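Local coordinates for hypothetical protein TM0486 (Thermotoga maritima, PDB 1VK8), which probably binds thiamin and takes part in the response of the cell to oxidative conditions, at residues Arg37-Ile42 with Ser54-Glu59; Ser43-Lys48 with Asp67-Leu72. All blocks are in the same frame, centred on the assembly; numbering follows the deposited sequence.

Interaction 1: Arg37-Ile42 with Ser54-Glu59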
ATOM      1  N   ARG C  37      -0.623 -17.408 -11.379  1.00 13.88           N
ATOM      2  CA  ARG C  37      -0.807 -16.963 -12.765  1.00 12.31           C
ATOM      3  C   ARG C  37      -0.242 -15.564 -12.926  1.00  8.76           C
ATOM      4  O   ARG C  37       0.361 -15.258 -13.932  1.00  8.29           O
ATOM      5  CB  ARG C  37      -2.290 -16.946 -13.160  1.00 12.87           C
ATOM      6  CG  ARG C  37      -2.992 -18.313 -13.155  1.00 18.21           C
ATOM      7  CD  ARG C  37      -2.337 -19.397 -13.986  1.00 30.07           C
ATOM      8  NE  ARG C  37      -2.180 -20.619 -13.181  1.00 42.89           N
ATOM      9  CZ  ARG C  37      -1.027 -21.126 -12.722  1.00 47.73           C
ATOM     10  NH1 ARG C  37       0.155 -20.559 -12.984  1.00 45.48           N
ATOM     11  NH2 ARG C  37      -1.064 -22.236 -11.992  1.00 53.22           N
ATOM     12  N   ALA C  38      -0.462 -14.729 -11.920  1.00  6.96           N
ATOM     13  CA  ALA C  38       0.090 -13.392 -11.880  1.00  7.18           C
ATOM     14  C   ALA C  38       1.609 -13.428 -11.956  1.00  7.92           C
ATOM     15  O   ALA C  38       2.199 -12.759 -12.804  1.00  8.64           O
ATOM     16  CB  ALA C  38      -0.361 -12.683 -10.664  1.00  9.68           C
ATOM     17  N   ILE C  39       2.228 -14.246 -11.116  1.00 10.93           N
ATOM     18  CA  ILE C  39       3.697 -14.370 -11.104  1.00 11.59           C
ATOM     19  C   ILE C  39       4.218 -14.926 -12.415  1.00 11.83           C
ATOM     20  O   ILE C  39       5.157 -14.380 -12.974  1.00 12.94           O
ATOM     21  CB  ILE C  39       4.199 -15.157  -9.866  1.00 12.08           C
ATOM     22  CG1 ILE C  39       3.852 -14.366  -8.603  1.00 14.24           C
ATOM     23  CG2 ILE C  39       5.739 -15.386  -9.946  1.00 13.87           C
ATOM     24  CD1 ILE C  39       3.906 -15.158  -7.339  1.00 22.78           C
ATOM     25  N   GLU C  40       3.579 -15.971 -12.936  1.00 10.71           N
ATOM     26  CA  GLU C  40       3.947 -16.529 -14.219  1.00 11.90           C
ATOM     27  C   GLU C  40       3.847 -15.489 -15.338  1.00 10.62           C
ATOM     28  O   GLU C  40       4.729 -15.395 -16.203  1.00 11.25           O
ATOM     29  CB  GLU C  40       3.047 -17.732 -14.499  1.00 12.90           C
ATOM     30  CG  GLU C  40       3.265 -18.440 -15.817  1.00 26.11           C
ATOM     31  CD  GLU C  40       2.382 -19.684 -15.950  1.00 38.28           C
ATOM     32  OE1 GLU C  40       1.144 -19.601 -15.695  1.00 34.01           O
ATOM     33  OE2 GLU C  40       2.933 -20.745 -16.306  1.00 42.57           O
ATOM     34  N   LYS C  41       2.782 -14.697 -15.333  1.00  9.36           N
ATOM     35  CA  LYS C  41       2.639 -13.657 -16.341  1.00  8.77           C
ATOM     36  C   LYS C  41       3.746 -12.600 -16.200  1.00  9.74           C
ATOM     37  O   LYS C  41       4.344 -12.192 -17.198  1.00  9.60           O
ATOM     38  CB  LYS C  41       1.244 -13.020 -16.283  1.00  8.86           C
ATOM     39  CG  LYS C  41       1.021 -11.897 -17.280  1.00  9.72           C
ATOM     40  CD  LYS C  41       1.102 -12.367 -18.721  1.00 11.94           C
ATOM     41  CE  LYS C  41      -0.127 -13.098 -19.173  1.00 21.64           C
ATOM     42  NZ  LYS C  41      -0.145 -13.274 -20.651  1.00 26.55           N
ATOM     43  N   ILE C  42       3.990 -12.118 -14.985  1.00  8.73           N
ATOM     44  CA  ILE C  42       5.067 -11.142 -14.771  1.00  9.22           C
ATOM     45  C   ILE C  42       6.438 -11.650 -15.299  1.00  9.12           C
ATOM     46  O   ILE C  42       7.202 -10.889 -15.892  1.00 12.67           O
ATOM     47  CB  ILE C  42       5.137 -10.769 -13.267  1.00  8.28           C
ATOM     48  CG1 ILE C  42       3.894  -9.970 -12.861  1.00 10.05           C
ATOM     49  CG2 ILE C  42       6.378  -9.950 -12.963  1.00 13.36           C
ATOM     50  CD1 ILE C  42       3.681  -9.892 -11.372  1.00 15.56           C
ATOM     51  N   SER C  54       5.232 -10.567  -0.029  1.00  7.92           N
ATOM     52  CA  SER C  54       4.037  -9.736  -0.097  1.00  7.08           C
ATOM     53  C   SER C  54       3.731  -9.144  -1.456  1.00  7.11           C
ATOM     54  O   SER C  54       2.640  -8.612  -1.685  1.00  8.57           O
ATOM     55  CB  SER C  54       4.180  -8.591   0.910  1.00 11.07           C
ATOM     56  OG  SER C  54       5.157  -7.679   0.440  1.00 26.94           O
ATOM     57  N   ASN C  55       4.699  -9.228  -2.355  1.00  8.02           N
ATOM     58  CA  ASN C  55       4.589  -8.648  -3.676  1.00  8.49           C
ATOM     59  C   ASN C  55       5.688  -9.177  -4.585  1.00 10.09           C
ATOM     60  O   ASN C  55       6.569  -9.902  -4.146  1.00  9.71           O
ATOM     61  CB  ASN C  55       4.629  -7.107  -3.606  1.00 10.29           C
ATOM     62  CG  ASN C  55       5.780  -6.558  -2.755  1.00 15.23           C
ATOM     63  OD1 ASN C  55       6.894  -7.014  -2.824  1.00 24.43           O
ATOM     64  ND2 ASN C  55       5.492  -5.513  -2.004  1.00 33.13           N
ATOM     65  N   THR C  56       5.606  -8.830  -5.858  1.00  6.87           N
ATOM     66  CA  THR C  56       6.649  -9.127  -6.835  1.00  4.88           C
ATOM     67  C   THR C  56       7.119  -7.827  -7.417  1.00  8.14           C
ATOM     68  O   THR C  56       6.297  -7.042  -7.891  1.00  9.12           O
ATOM     69  CB  THR C  56       6.071  -9.985  -7.936  1.00  7.97           C
ATOM     70  OG1 THR C  56       5.682 -11.251  -7.406  1.00  6.42           O
ATOM     71  CG2 THR C  56       7.097 -10.292  -9.049  1.00  8.41           C
ATOM     72  N   THR C  57       8.428  -7.597  -7.354  1.00  6.02           N
ATOM     73  CA  THR C  57       9.051  -6.364  -7.820  1.00  5.47           C
ATOM     74  C   THR C  57       9.699  -6.558  -9.163  1.00  6.20           C
ATOM     75  O   THR C  57      10.502  -7.461  -9.326  1.00  8.78           O
ATOM     76  CB  THR C  57      10.087  -5.921  -6.811  1.00  5.40           C
ATOM     77  OG1 THR C  57       9.446  -5.693  -5.550  1.00  8.73           O
ATOM     78  CG2 THR C  57      10.698  -4.569  -7.205  1.00  8.24           C
ATOM     79  N   VAL C  58       9.327  -5.741 -10.130  1.00  8.19           N
ATOM     80  CA  VAL C  58      10.001  -5.712 -11.443  1.00  8.67           C
ATOM     81  C   VAL C  58      10.843  -4.443 -11.565  1.00  7.79           C
ATOM     82  O   VAL C  58      10.552  -3.434 -10.928  1.00  8.60           O
ATOM     83  CB  VAL C  58       9.007  -5.820 -12.622  1.00 10.87           C
ATOM     84  CG1 VAL C  58       8.125  -7.062 -12.432  1.00 11.68           C
ATOM     85  CG2 VAL C  58       8.166  -4.564 -12.748  1.00 22.40           C
ATOM     86  N   GLU C  59      11.897  -4.520 -12.356  1.00  5.81           N
ATOM     87  CA  GLU C  59      12.728  -3.385 -12.683  1.00  6.36           C
ATOM     88  C   GLU C  59      12.670  -3.207 -14.186  1.00  6.53           C
ATOM     89  O   GLU C  59      12.901  -4.147 -14.935  1.00  9.16           O
ATOM     90  CB  GLU C  59      14.138  -3.705 -12.248  1.00  9.79           C
ATOM     91  CG  GLU C  59      15.199  -2.719 -12.631  1.00 12.26           C
ATOM     92  CD  GLU C  59      16.560  -3.236 -12.249  1.00 13.88           C
ATOM     93  OE1 GLU C  59      16.747  -3.504 -11.056  1.00 11.77           O
ATOM     94  OE2 GLU C  59      17.427  -3.387 -13.126  1.00  7.47           O
TER
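Ile42 and Thr56 reach toward each other with their methyl ends: CG2 of Ile42 lies 4.0 Å from CG2 of Thr56, and CD1 of Ile42 is 4.2 Å from the same methyl. These two residues give up equal and the largest areas to the contact. The threonine is turned with its methyl anti to the backbone N and its hydroxyl beside it (chi1 -65°), which presents CG2 to Ile42 and OG1 to Ile39, whose CG1 lies 3.8 Å from that oxygen. The hydroxyl is not left to carbon alone, because it also hydrogen-bonds an unidentified bound molecule, probably from the crystallisation liquor, though it may mark a pocket. Two residues along the strand, CG1 of Val58 meets CG2 of Ile42 at 3.4 Å, tighter than usual van der Waals contact. Here helix 31-43 packs on one face of the antiparallel sheet of a ferredoxin-like alpha/beta sandwich: the axes of 37-42 and 56-59 run nearly parallel, 12° apart, with a closest approach of 10.3 Å. Thr56 and Val58 point toward the helix while Thr57, between them, points away, the alternation expected of a strand with one face covered. Replacing Ile42 with an alanine would remove everything beyond CB, and would probably leave a gap beside the methyls of Thr56 and Val58. Around the same spot, Ile20 of the neighbouring strand 16-24 touches Ile42, and Val51 of strand 48-51, outermost in this chain's sheet, touches both Ile39 and Thr56.

Interaction 2: Ser43-Lys48 with Asp67-Leu72; sequences SSWGMK and DRVKEL
Water 3 joins the backbone of Trp45 to the side chain of Arg68, accepting from Arg68 NE at 2.7 Å and donating to Trp45 O at 2.8 Å. It sits in the plane of the guanidinium, at its edge. Water 2 makes a second bridge, taking the indole N-H of Trp45 NE1 at 2.8 Å and donating to Arg68 O. Between these bridges the arginine lies along the indole: its CB stands over the six-membered ring, 3.4 Å from the centroid and 12° off the normal, a CH-pi contact. Bent at chi2 (-61°), the chain then runs back above the five-membered ring, which brings Trp45 CD1 over one face of the guanidinium, 3.8 Å above its plane and displaced toward the rim of that group. The two planes are 10° apart. At the far end of the guanidinium, Arg68 NH1 has a weak salt-bridging bond to Glu71 OE1 at 3.3 Å, one turn on. Leu72 CB meets the edge of the indole at CZ2, 4.2 Å away. The indole also touches Ile20 and Val58 of the sheet, so Trp45 fills the space where the turn after helix 31-43 meets helix 62-76. Direct packing here is carbon and pi surface; the charge of Arg68 is probably offset in part by Glu71 while water 3 takes up NE, and the polar link to the Trp45 backbone depends on water.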
ATOM      1  N   SER C  43       6.725 -12.937 -15.125  1.00 10.41           N
ATOM      2  CA  SER C  43       8.011 -13.535 -15.533  1.00 11.53           C
ATOM      3  C   SER C  43       8.209 -13.578 -17.055  1.00 12.49           C
ATOM      4  O   SER C  43       9.336 -13.714 -17.532  1.00 12.39           O
ATOM      5  CB  SER C  43       8.137 -14.938 -14.961  1.00 11.25           C
ATOM      6  OG  SER C  43       7.395 -15.884 -15.710  1.00 13.47           O
ATOM      7  N   SER C  44       7.105 -13.485 -17.798  1.00  9.63           N
ATOM      8  CA  SER C  44       7.113 -13.523 -19.263  1.00  9.15           C
ATOM      9  C   SER C  44       7.481 -12.172 -19.839  1.00  6.98           C
ATOM     10  O   SER C  44       7.680 -12.061 -21.034  1.00  9.72           O
ATOM     11  CB  SER C  44       5.722 -13.921 -19.802  1.00  9.44           C
ATOM     12  OG  SER C  44       4.806 -12.836 -19.673  1.00  7.91           O
ATOM     13  N   TRP C  45       7.562 -11.143 -19.009  1.00  8.36           N
ATOM     14  CA  TRP C  45       7.827  -9.799 -19.506  1.00 10.12           C
ATOM     15  C   TRP C  45       9.266  -9.598 -19.896  1.00  8.53           C
ATOM     16  O   TRP C  45       9.561  -8.595 -20.529  1.00 13.80           O
ATOM     17  CB  TRP C  45       7.463  -8.719 -18.476  1.00  9.80           C
ATOM     18  CG  TRP C  45       5.995  -8.674 -18.090  1.00  9.11           C
ATOM     19  CD1 TRP C  45       4.965  -9.339 -18.672  1.00 13.62           C
ATOM     20  CD2 TRP C  45       5.432  -7.898 -17.031  1.00 13.12           C
ATOM     21  NE1 TRP C  45       3.793  -9.040 -18.022  1.00 17.37           N
ATOM     22  CE2 TRP C  45       4.055  -8.164 -17.003  1.00 16.45           C
ATOM     23  CE3 TRP C  45       5.966  -6.999 -16.087  1.00 18.79           C
ATOM     24  CZ2 TRP C  45       3.203  -7.563 -16.077  1.00 13.82           C
ATOM     25  CZ3 TRP C  45       5.119  -6.405 -15.168  1.00 15.83           C
ATOM     26  CH2 TRP C  45       3.754  -6.690 -15.179  1.00 15.66           C
ATOM     27  N   GLY C  46      10.173 -10.470 -19.430  1.00  7.16           N
ATOM     28  CA  GLY C  46      11.575 -10.367 -19.782  1.00  6.93           C
ATOM     29  C   GLY C  46      12.385  -9.427 -18.902  1.00  6.44           C
ATOM     30  O   GLY C  46      13.598  -9.256 -19.097  1.00  4.78           O
HETATM   31  N   MSE C  47      11.718  -8.794 -17.951  1.00  5.75           N
HETATM   32  CA  MSE C  47      12.367  -7.889 -16.993  1.00  7.75           C
HETATM   33  C   MSE C  47      12.849  -8.593 -15.785  1.00  6.68           C
HETATM   34  O   MSE C  47      12.312  -9.626 -15.402  1.00  7.34           O
HETATM   35  CB  MSE C  47      11.407  -6.809 -16.530  1.00  9.81           C
HETATM   36  CG  MSE C  47      10.937  -6.006 -17.653  1.00 12.48           C
HETATM   37 SE   MSE C  47       9.512  -4.756 -16.951  1.00 24.81          SE
HETATM   38  CE  MSE C  47       9.292  -3.943 -18.599  1.00 20.92           C
ATOM     39  N   LYS C  48      13.918  -8.048 -15.214  1.00  5.05           N
ATOM     40  CA  LYS C  48      14.418  -8.505 -13.938  1.00  7.89           C
ATOM     41  C   LYS C  48      13.271  -8.391 -12.932  1.00  7.25           C
ATOM     42  O   LYS C  48      12.586  -7.369 -12.855  1.00  7.18           O
ATOM     43  CB  LYS C  48      15.650  -7.696 -13.483  1.00  6.87           C
ATOM     44  CG  LYS C  48      16.187  -8.083 -12.093  1.00  8.16           C
ATOM     45  CD  LYS C  48      17.395  -7.258 -11.687  1.00  6.96           C
ATOM     46  CE  LYS C  48      17.970  -7.753 -10.335  1.00  8.13           C
ATOM     47  NZ  LYS C  48      19.270  -7.132 -10.040  1.00 14.23           N
ATOM     48  N   ASP C  67       2.071  -0.430 -19.328  1.00  9.79           N
ATOM     49  CA  ASP C  67       1.397  -1.171 -20.383  1.00  8.64           C
ATOM     50  C   ASP C  67       1.280  -2.658 -20.078  1.00  8.76           C
ATOM     51  O   ASP C  67       0.278  -3.288 -20.412  1.00  8.44           O
ATOM     52  CB  ASP C  67       2.136  -0.986 -21.719  1.00  9.78           C
ATOM     53  CG  ASP C  67       1.945   0.411 -22.326  1.00 13.24           C
ATOM     54  OD1 ASP C  67       1.005   1.148 -21.945  1.00 13.99           O
ATOM     55  OD2 ASP C  67       2.724   0.851 -23.195  1.00 11.26           O
ATOM     56  N   ARG C  68       2.309  -3.237 -19.467  1.00  8.05           N
ATOM     57  CA  ARG C  68       2.243  -4.628 -19.047  1.00  9.34           C
ATOM     58  C   ARG C  68       1.221  -4.840 -17.948  1.00  9.69           C
ATOM     59  O   ARG C  68       0.557  -5.874 -17.899  1.00  7.34           O
ATOM     60  CB  ARG C  68       3.618  -5.136 -18.586  1.00  9.87           C
ATOM     61  CG  ARG C  68       4.638  -5.196 -19.687  1.00 14.10           C
ATOM     62  CD  ARG C  68       4.268  -6.097 -20.788  1.00 20.81           C
ATOM     63  NE  ARG C  68       5.462  -6.620 -21.439  1.00 20.48           N
ATOM     64  CZ  ARG C  68       5.444  -7.632 -22.284  1.00 24.44           C
ATOM     65  NH1 ARG C  68       4.300  -8.210 -22.620  1.00 34.14           N
ATOM     66  NH2 ARG C  68       6.566  -8.059 -22.828  1.00 33.17           N
ATOM     67  N   VAL C  69       1.084  -3.852 -17.077  1.00  9.10           N
ATOM     68  CA  VAL C  69       0.096  -3.924 -16.012  1.00  9.19           C
ATOM     69  C   VAL C  69      -1.311  -3.931 -16.617  1.00  8.64           C
ATOM     70  O   VAL C  69      -2.159  -4.653 -16.139  1.00  7.14           O
ATOM     71  CB  VAL C  69       0.302  -2.800 -14.968  1.00  9.19           C
ATOM     72  CG1 VAL C  69      -0.882  -2.700 -14.044  1.00 10.69           C
ATOM     73  CG2 VAL C  69       1.593  -3.039 -14.193  1.00  9.74           C
ATOM     74  N   LYS C  70      -1.553  -3.167 -17.686  1.00  9.05           N
ATOM     75  CA  LYS C  70      -2.849  -3.232 -18.384  1.00  9.64           C
ATOM     76  C   LYS C  70      -3.177  -4.654 -18.830  1.00  9.24           C
ATOM     77  O   LYS C  70      -4.290  -5.142 -18.630  1.00 11.65           O
ATOM     78  CB  LYS C  70      -2.906  -2.316 -19.610  1.00  7.46           C
ATOM     79  CG  LYS C  70      -2.727  -0.843 -19.383  1.00  9.75           C
ATOM     80  CD  LYS C  70      -2.775  -0.166 -20.726  1.00 10.62           C
ATOM     81  CE  LYS C  70      -2.140   1.162 -20.744  1.00 15.85           C
ATOM     82  NZ  LYS C  70      -2.127   1.630 -22.148  1.00  8.58           N
ATOM     83  N   GLU C  71      -2.208  -5.300 -19.462  1.00  7.30           N
ATOM     84  CA  GLU C  71      -2.346  -6.687 -19.919  1.00  8.78           C
ATOM     85  C   GLU C  71      -2.518  -7.652 -18.757  1.00  7.44           C
ATOM     86  O   GLU C  71      -3.310  -8.573 -18.850  1.00  7.36           O
ATOM     87  CB  GLU C  71      -1.139  -7.088 -20.774  1.00 10.89           C
ATOM     88  CG  GLU C  71      -1.074  -6.339 -22.101  1.00 17.75           C
ATOM     89  CD  GLU C  71       0.298  -6.388 -22.767  1.00 25.36           C
ATOM     90  OE1 GLU C  71       1.212  -7.047 -22.241  1.00 30.14           O
ATOM     91  OE2 GLU C  71       0.458  -5.756 -23.832  1.00 36.05           O
ATOM     92  N   LEU C  72      -1.767  -7.449 -17.677  1.00  7.62           N
ATOM     93  CA  LEU C  72      -1.882  -8.276 -16.484  1.00  8.87           C
ATOM     94  C   LEU C  72      -3.309  -8.296 -15.926  1.00  8.38           C
ATOM     95  O   LEU C  72      -3.861  -9.368 -15.652  1.00  6.41           O
ATOM     96  CB  LEU C  72      -0.908  -7.815 -15.395  1.00  8.89           C
ATOM     97  CG  LEU C  72      -0.961  -8.602 -14.066  1.00 12.18           C
ATOM     98  CD1 LEU C  72      -0.597 -10.038 -14.299  1.00 11.72           C
ATOM     99  CD2 LEU C  72      -0.050  -7.972 -13.067  1.00 14.34           C
TER
HETATM  100  O   HOH W   1       5.662 -11.126 -23.635  1.00 45.97           O
HETATM  101  O   HOH W   2       1.067  -8.597 -18.700  1.00 19.42           O
HETATM  102  O   HOH W   3       8.093  -6.288 -21.257  1.00 28.11           O

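In the fold
From the N terminus, strand 16-24 leads into helix 31-43, whose second half makes interaction 1; the chain then turns through 43-48, the first side of interaction 2, and forms strand 48-51. Strand 56-60 returns beside it, and segment 54-59, which leads into and includes most of this strand, closes the loop of interaction 1. Helix 62-76 follows directly, and 67-72 closes interaction 2. Since the segments alternate along the chain, the two loops cross. Their centres are 8 Å apart, and they meet through a probable backbone hydrogen bond between Glu59 and Lys48 and packing of Lys41 on Leu72. Interaction 1 sets helix 31-43 on the sheet, and interaction 2 joins the turn that follows it to helix 62-76.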